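Local atomic coordinates of alcohol dehydrogenase, zinc-containing (Thermotoga maritima, PDB entry 1VJ0), a protein that probably works as a zinc-dependent oxidoreductase of the medium-chain alcohol dehydrogenase family, and carries two bound zinc ions per chain. Residues S44-I49 / R82-N87. Sequence-based numbering, arbitrary orientation.
Sequences SILVEI and RVVEVN
Glu48 and Arg82 pair through their backbones and again through their side chains. Glu48 N donates to Arg82 O (2.8 Å) and Arg82 N returns a bond to Glu48 O. Above this ring the two side chains run alongside each other, and the salt bridge closes between Arg82 NH1 and Glu48 OE1 at 2.7 Å. NH1 comes in on the syn side of the carboxylate but 32° out of its plane, and the two flat groups are turned 50° apart, so the grip is a single bent bond, not a two-pronged one. A turn at chi3 of Arg82 (-70°) swings the guanidinium back to the carboxylate.

The backbone ladder continues with Leu46 N to Glu85 O and, at the far end, Asn87 N to Ser44 O (2.9 Å). Between the Leu46-Glu85 and Val47-Val83 pairs the register slips by one residue. Leu46 O is held by two donors, Val84 N at 2.7 Å and Glu85 N at a longer 3.3 Å, the latter on a lone pair in the carbonyl plane. Val84 takes up the extra residue of the bulge.

Apolar contacts line both faces. On one, Ile45 CG2 reaches Val83 CG1 (4.1 Å), and Val47 and Val83 both touch Ile104 of strand 103-106. On the other, Leu46 lies beside Val84, its CG 4.1 Å from Val84 CB, while the Glu85 side chain crosses that of Leu46 at a slant, with CG against Leu46 CB; Leu16 touches both Leu46 and Val84. Val84 CG2 also rests against Glu48 CB.

Strand 45-54 bonds to strand 152-155 along its other edge, so this antiparallel pair with its classic beta bulge forms part of the GroES-like domain's sheet, away from both zinc sites.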
ATOM      1  N   SER A  44     -36.628   3.001  -9.018  1.00 27.86           N
ATOM      2  CA  SER A  44     -36.081   4.207  -9.622  1.00 27.94           C
ATOM      3  C   SER A  44     -36.415   5.435  -8.803  1.00 27.57           C
ATOM      4  O   SER A  44     -37.375   5.404  -8.043  1.00 25.82           O
ATOM      5  CB  SER A  44     -36.738   4.439 -10.987  1.00 28.65           C
ATOM      6  OG  SER A  44     -36.301   3.479 -11.924  1.00 30.84           O
ATOM      7  N   ILE A  45     -35.655   6.513  -9.049  1.00 26.21           N
ATOM      8  CA  ILE A  45     -35.818   7.798  -8.412  1.00 26.68           C
ATOM      9  C   ILE A  45     -36.082   8.889  -9.468  1.00 25.62           C
ATOM     10  O   ILE A  45     -35.276   9.083 -10.370  1.00 27.25           O
ATOM     11  CB  ILE A  45     -34.546   8.195  -7.579  1.00 26.47           C
ATOM     12  CG1 ILE A  45     -34.193   7.079  -6.601  1.00 29.12           C
ATOM     13  CG2 ILE A  45     -34.834   9.477  -6.806  1.00 28.52           C
ATOM     14  CD1 ILE A  45     -33.198   5.998  -7.124  1.00 30.04           C
ATOM     15  N   LEU A  46     -37.223   9.547  -9.378  1.00 25.30           N
ATOM     16  CA  LEU A  46     -37.496  10.672 -10.267  1.00 25.71           C
ATOM     17  C   LEU A  46     -36.929  11.917  -9.635  1.00 24.39           C
ATOM     18  O   LEU A  46     -37.289  12.255  -8.486  1.00 26.07           O
ATOM     19  CB  LEU A  46     -38.983  10.821 -10.473  1.00 26.36           C
ATOM     20  CG  LEU A  46     -39.448  11.883 -11.464  1.00 27.21           C
ATOM     21  CD1 LEU A  46     -38.826  11.743 -12.849  1.00 28.76           C
ATOM     22  CD2 LEU A  46     -40.998  11.788 -11.542  1.00 27.19           C
ATOM     23  N   VAL A  47     -36.068  12.595 -10.362  1.00 23.64           N
ATOM     24  CA  VAL A  47     -35.305  13.727  -9.853  1.00 25.11           C
ATOM     25  C   VAL A  47     -35.560  14.957 -10.710  1.00 25.84           C
ATOM     26  O   VAL A  47     -35.495  14.886 -11.940  1.00 27.21           O
ATOM     27  CB  VAL A  47     -33.783  13.393  -9.794  1.00 25.04           C
ATOM     28  CG1 VAL A  47     -32.942  14.586  -9.286  1.00 27.18           C
ATOM     29  CG2 VAL A  47     -33.565  12.163  -8.914  1.00 28.26           C
ATOM     30  N   GLU A  48     -35.875  16.055 -10.048  1.00 25.56           N
ATOM     31  CA  GLU A  48     -35.912  17.377 -10.658  1.00 27.09           C
ATOM     32  C   GLU A  48     -34.491  17.916 -10.750  1.00 26.26           C
ATOM     33  O   GLU A  48     -33.797  18.061  -9.725  1.00 27.51           O
ATOM     34  CB  GLU A  48     -36.776  18.312  -9.791  1.00 26.76           C
ATOM     35  CG  GLU A  48     -36.844  19.737 -10.346  1.00 28.11           C
ATOM     36  CD  GLU A  48     -37.321  20.772  -9.351  1.00 31.18           C
ATOM     37  OE1 GLU A  48     -37.647  20.424  -8.178  1.00 34.70           O
ATOM     38  OE2 GLU A  48     -37.315  21.955  -9.768  1.00 32.44           O
ATOM     39  N   ILE A  49     -34.015  18.169 -11.958  1.00 25.71           N
ATOM     40  CA  ILE A  49     -32.664  18.742 -12.140  1.00 26.48           C
ATOM     41  C   ILE A  49     -32.646  20.194 -11.674  1.00 27.75           C
ATOM     42  O   ILE A  49     -33.490  20.971 -12.094  1.00 27.80           O
ATOM     43  CB  ILE A  49     -32.185  18.627 -13.609  1.00 25.63           C
ATOM     44  CG1 ILE A  49     -31.996  17.157 -14.044  1.00 26.62           C
ATOM     45  CG2 ILE A  49     -30.923  19.435 -13.873  1.00 26.45           C
ATOM     46  CD1 ILE A  49     -30.797  16.462 -13.388  1.00 25.92           C
ATOM     47  N   ARG A  82     -33.304  17.473  -6.894  1.00 27.07           N
ATOM     48  CA  ARG A  82     -34.234  17.289  -5.835  1.00 27.55           C
ATOM     49  C   ARG A  82     -35.106  16.089  -6.118  1.00 27.29           C
ATOM     50  O   ARG A  82     -35.671  15.960  -7.220  1.00 26.24           O
ATOM     51  CB  ARG A  82     -35.102  18.535  -5.712  1.00 27.31           C
ATOM     52  CG  ARG A  82     -36.081  18.479  -4.567  1.00 27.75           C
ATOM     53  CD  ARG A  82     -37.071  19.624  -4.517  1.00 34.05           C
ATOM     54  NE  ARG A  82     -36.420  20.895  -4.164  1.00 39.31           N
ATOM     55  CZ  ARG A  82     -36.367  21.980  -4.950  1.00 43.61           C
ATOM     56  NH1 ARG A  82     -36.935  22.007  -6.158  1.00 45.49           N
ATOM     57  NH2 ARG A  82     -35.738  23.077  -4.508  1.00 45.94           N
ATOM     58  N   VAL A  83     -35.255  15.246  -5.105  1.00 27.70           N
ATOM     59  CA  VAL A  83     -36.067  14.027  -5.222  1.00 27.05           C
ATOM     60  C   VAL A  83     -37.529  14.413  -5.407  1.00 26.09           C
ATOM     61  O   VAL A  83     -38.100  15.180  -4.619  1.00 26.04           O
ATOM     62  CB  VAL A  83     -35.870  13.069  -3.989  1.00 26.35           C
ATOM     63  CG1 VAL A  83     -36.767  11.879  -4.093  1.00 28.30           C
ATOM     64  CG2 VAL A  83     -34.456  12.600  -3.921  1.00 28.18           C
ATOM     65  N   VAL A  84     -38.155  13.865  -6.446  1.00 25.34           N
ATOM     66  CA  VAL A  84     -39.578  14.036  -6.659  1.00 26.09           C
ATOM     67  C   VAL A  84     -40.293  12.804  -6.134  1.00 26.36           C
ATOM     68  O   VAL A  84     -41.220  12.919  -5.360  1.00 26.07           O
ATOM     69  CB  VAL A  84     -39.942  14.288  -8.168  1.00 26.82           C
ATOM     70  CG1 VAL A  84     -41.467  14.422  -8.376  1.00 28.46           C
ATOM     71  CG2 VAL A  84     -39.228  15.517  -8.684  1.00 26.47           C
ATOM     72  N   GLU A  85     -39.874  11.632  -6.577  1.00 27.14           N
ATOM     73  CA  GLU A  85     -40.458  10.427  -6.109  1.00 28.79           C
ATOM     74  C   GLU A  85     -39.485   9.249  -6.216  1.00 27.72           C
ATOM     75  O   GLU A  85     -38.517   9.267  -6.962  1.00 27.00           O
ATOM     76  CB  GLU A  85     -41.802  10.191  -6.815  1.00 30.29           C
ATOM     77  CG  GLU A  85     -41.743   9.587  -8.179  1.00 33.54           C
ATOM     78  CD  GLU A  85     -43.123   9.458  -8.845  1.00 33.65           C
ATOM     79  OE1 GLU A  85     -43.858  10.473  -8.926  1.00 38.45           O
ATOM     80  OE2 GLU A  85     -43.479   8.314  -9.297  1.00 41.30           O
ATOM     81  N   VAL A  86     -39.731   8.261  -5.380  1.00 27.74           N
ATOM     82  CA  VAL A  86     -39.016   7.024  -5.351  1.00 27.77           C
ATOM     83  C   VAL A  86     -40.045   5.935  -5.514  1.00 28.16           C
ATOM     84  O   VAL A  86     -40.996   5.846  -4.747  1.00 27.14           O
ATOM     85  CB  VAL A  86     -38.306   6.750  -3.992  1.00 27.64           C
ATOM     86  CG1 VAL A  86     -37.468   5.521  -4.090  1.00 26.72           C
ATOM     87  CG2 VAL A  86     -37.427   7.939  -3.565  1.00 30.46           C
ATOM     88  N   ASN A  87     -39.828   5.090  -6.504  1.00 29.10           N
ATOM     89  CA  ASN A  87     -40.703   3.928  -6.756  1.00 30.10           C
ATOM     90  C   ASN A  87     -40.271   2.754  -5.844  1.00 29.71           C
ATOM     91  O   ASN A  87     -39.473   1.951  -6.264  1.00 32.22           O
ATOM     92  CB  ASN A  87     -40.600   3.516  -8.246  1.00 30.31           C
ATOM     93  CG  ASN A  87     -41.299   2.198  -8.534  1.00 35.26           C
ATOM     94  OD1 ASN A  87     -41.182   1.247  -7.740  1.00 41.44           O
ATOM     95  ND2 ASN A  87     -41.995   2.112  -9.669  1.00 37.08           N
TER